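PDB 7AQH: ORF007 from Staphylococcus phage 2638A, which degrades staphylococcal peptidoglycan as a phage endolysin to lyse the host cell, the present chain being its C-terminal SH3b cell wall-binding domain. Local coordinates for residues 20-28 and 38-46. Sequence-based numbering, arbitrary orientation.
Sequences VTAPEGIIT and PQAGVLQKG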
loop_
_atom_site.group_PDB
_atom_site.type_symbol
_atom_site.label_atom_id
_atom_site.label_comp_id
_atom_site.label_asym_id
_atom_site.label_seq_id
_atom_site.Cartn_x
_atom_site.Cartn_y
_atom_site.Cartn_z
ATOM N N VAL A 20 8.227 -7.840 -1.482
ATOM C CA VAL A 20 7.801 -8.069 -0.106
ATOM C C VAL A 20 8.892 -8.819 0.645
ATOM O O VAL A 20 9.370 -9.870 0.197
ATOM C CB VAL A 20 6.472 -8.838 -0.076
ATOM C CG1 VAL A 20 6.126 -9.246 1.348
ATOM C CG2 VAL A 20 5.359 -7.999 -0.685
ATOM N N THR A 21 9.291 -8.280 1.796
ATOM C CA THR A 21 10.254 -8.930 2.671
ATOM C C THR A 21 9.651 -9.314 4.015
ATOM O O THR A 21 10.349 -9.909 4.844
ATOM C CB THR A 21 11.479 -8.030 2.894
ATOM O OG1 THR A 21 12.517 -8.786 3.529
ATOM C CG2 THR A 21 11.119 -6.845 3.773
ATOM N N ALA A 22 8.383 -8.992 4.250
ATOM C CA ALA A 22 7.735 -9.356 5.499
ATOM C C ALA A 22 7.636 -10.875 5.606
ATOM O O ALA A 22 7.195 -11.531 4.653
ATOM C CB ALA A 22 6.346 -8.727 5.587
ATOM N N PRO A 23 8.041 -11.467 6.731
ATOM C CA PRO A 23 8.078 -12.939 6.814
ATOM C C PRO A 23 6.769 -13.613 6.425
ATOM O O PRO A 23 6.765 -14.515 5.577
ATOM C CB PRO A 23 8.443 -13.183 8.284
ATOM C CG PRO A 23 9.196 -11.950 8.691
ATOM C CD PRO A 23 8.543 -10.821 7.956
ATOM N N GLU A 24 5.652 -13.190 7.018
ATOM C CA GLU A 24 4.349 -13.805 6.805
ATOM C C GLU A 24 3.590 -13.179 5.638
ATOM O O GLU A 24 2.384 -13.413 5.492
ATOM C CB GLU A 24 3.527 -13.705 8.096
ATOM C CG GLU A 24 2.085 -14.185 8.013
ATOM C CD GLU A 24 1.960 -15.685 7.861
ATOM O OE1 GLU A 24 2.739 -16.424 8.501
ATOM O OE2 GLU A 24 1.077 -16.126 7.096
ATOM N N GLY A 25 4.268 -12.412 4.788
ATOM C CA GLY A 25 3.604 -11.786 3.666
ATOM C C GLY A 25 2.820 -10.562 4.100
ATOM O O GLY A 25 2.802 -10.166 5.267
ATOM N N ILE A 26 2.149 -9.951 3.128
ATOM C CA ILE A 26 1.358 -8.751 3.361
ATOM C C ILE A 26 -0.049 -8.976 2.826
ATOM O O ILE A 26 -0.230 -9.513 1.728
ATOM C CB ILE A 26 1.996 -7.508 2.708
ATOM C CG1 ILE A 26 3.475 -7.419 3.086
ATOM C CG2 ILE A 26 1.262 -6.251 3.138
ATOM C CD1 ILE A 26 4.208 -6.283 2.416
ATOM N N ILE A 27 -1.045 -8.567 3.608
ATOM C CA ILE A 27 -2.442 -8.700 3.214
ATOM C C ILE A 27 -2.825 -7.514 2.340
ATOM O O ILE A 27 -2.544 -6.358 2.681
ATOM C CB ILE A 27 -3.352 -8.795 4.449
ATOM C CG1 ILE A 27 -3.016 -10.047 5.264
ATOM C CG2 ILE A 27 -4.814 -8.800 4.035
ATOM C CD1 ILE A 27 -3.811 -10.173 6.546
ATOM N N THR A 28 -3.464 -7.798 1.207
ATOM C CA THR A 28 -3.895 -6.777 0.265
ATOM C C THR A 28 -5.402 -6.579 0.355
ATOM O O THR A 28 -6.144 -7.481 0.755
ATOM C CB THR A 28 -3.506 -7.153 -1.169
ATOM O OG1 THR A 28 -4.153 -8.379 -1.534
ATOM C CG2 THR A 28 -1.998 -7.329 -1.281
ATOM N N PRO A 38 -12.549 -5.137 1.922
ATOM C CA PRO A 38 -12.417 -6.580 1.693
ATOM C C PRO A 38 -10.994 -6.955 1.302
ATOM O O PRO A 38 -10.303 -6.208 0.605
ATOM C CB PRO A 38 -13.404 -6.850 0.551
ATOM C CG PRO A 38 -14.371 -5.707 0.602
ATOM C CD PRO A 38 -13.567 -4.527 1.049
ATOM N N GLN A 39 -10.562 -8.126 1.762
ATOM C CA GLN A 39 -9.217 -8.597 1.464
ATOM C C GLN A 39 -9.116 -9.054 0.014
ATOM O O GLN A 39 -10.021 -9.705 -0.514
ATOM C CB GLN A 39 -8.839 -9.742 2.403
ATOM C CG GLN A 39 -7.476 -10.353 2.123
ATOM C CD GLN A 39 -7.058 -11.352 3.183
ATOM O OE1 GLN A 39 -7.730 -11.512 4.202
ATOM N NE2 GLN A 39 -5.945 -12.036 2.944
ATOM N N ALA A 40 -8.002 -8.706 -0.628
ATOM C CA ALA A 40 -7.759 -9.051 -2.022
ATOM C C ALA A 40 -6.735 -10.164 -2.197
ATOM O O ALA A 40 -6.470 -10.568 -3.335
ATOM C CB ALA A 40 -7.308 -7.811 -2.802
ATOM N N GLY A 41 -6.153 -10.669 -1.114
ATOM C CA GLY A 41 -5.158 -11.716 -1.165
ATOM C C GLY A 41 -3.993 -11.398 -0.258
ATOM O O GLY A 41 -4.037 -10.467 0.553
ATOM N N VAL A 42 -2.926 -12.184 -0.394
ATOM C CA VAL A 42 -1.724 -12.015 0.416
ATOM C C VAL A 42 -0.507 -12.115 -0.492
ATOM O O VAL A 42 -0.346 -13.108 -1.211
ATOM C CB VAL A 42 -1.632 -13.060 1.543
ATOM C CG1 VAL A 42 -0.284 -12.964 2.242
ATOM C CG2 VAL A 42 -2.769 -12.872 2.533
ATOM N N LEU A 43 0.342 -11.091 -0.467
ATOM C CA LEU A 43 1.609 -11.113 -1.187
ATOM C C LEU A 43 2.694 -11.630 -0.250
ATOM O O LEU A 43 2.998 -10.994 0.767
ATOM C CB LEU A 43 1.964 -9.724 -1.715
ATOM C CG LEU A 43 2.973 -9.686 -2.865
ATOM C CD1 LEU A 43 2.422 -10.400 -4.090
ATOM C CD2 LEU A 43 3.357 -8.255 -3.203
ATOM N N GLN A 44 3.270 -12.778 -0.586
ATOM C CA GLN A 44 4.226 -13.452 0.279
ATOM C C GLN A 44 5.638 -12.912 0.063
ATOM O O GLN A 44 5.924 -12.200 -0.902
ATOM C CB GLN A 44 4.207 -14.960 0.029
ATOM C CG GLN A 44 2.824 -15.593 0.052
ATOM C CD GLN A 44 2.851 -17.063 -0.323
ATOM O OE1 GLN A 44 2.054 -17.520 -1.142
ATOM N NE2 GLN A 44 3.768 -17.813 0.280
ATOM N N LYS A 45 6.526 -13.264 0.992
ATOM C CA LYS A 45 7.921 -12.863 0.887
ATOM C C LYS A 45 8.510 -13.311 -0.445
ATOM O O LYS A 45 8.165 -14.367 -0.980
ATOM C CB LYS A 45 8.732 -13.461 2.037
ATOM C CG LYS A 45 10.189 -13.024 2.074
ATOM C CD LYS A 45 10.877 -13.468 3.360
ATOM C CE LYS A 45 12.359 -13.126 3.348
ATOM N NZ LYS A 45 12.595 -11.672 3.535
ATOM N N GLY A 46 9.396 -12.482 -0.990
ATOM C CA GLY A 46 10.034 -12.749 -2.255
ATOM C C GLY A 46 9.260 -12.284 -3.472
ATOM O O GLY A 46 9.872 -11.959 -4.494
#
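Lys45 lies along the backbone of Val20 to Ala22, just ahead of the type I turn from Ala22 to Gly25. Its CB sits 3.6 Å from Ala22 O. CG follows over the backbone of Val20 and Thr21, near Val20 O and Thr21 CA. CD and CE then run past Thr21 O. The chain is extended up to CE and bends only at its last torsion (chi4 73°). That bend lets Lys45 NZ donate a hydrogen bond to Thr21 O at 3.1 Å, met well off the line of the carbonyl, at 113°. Thr21 OG1 is also close to NZ, but at a poor angle for a bond. Next to this, Gly46 N donates to Val20 O.

Strand 26-28, the start of strand 26-30, and strand 39-43 are the two antiparallel arms of a beta hairpin of the SH3b domain. Ile26 and Leu43 are a hydrogen-bonded pair. Ile26 N reaches Leu43 O at 2.7 Å, and Leu43 N returns to Ile26 O. Their side chains share one face, where both touch Met75 of strand 72-77 and Leu43 CD2 packs on Val20 CG2. Ile27 and Val42 point from the opposite face. There Ile27 CG2, anti to the backbone N, abuts Gln39 CD at 3.5 Å, and the two side chains cross at about a right angle. Thr28 N gives a nearly straight bond to Gly41 O (178°). Ala40 N binds Thr28 O at 2.6 Å, approaching from above the carbonyl plane.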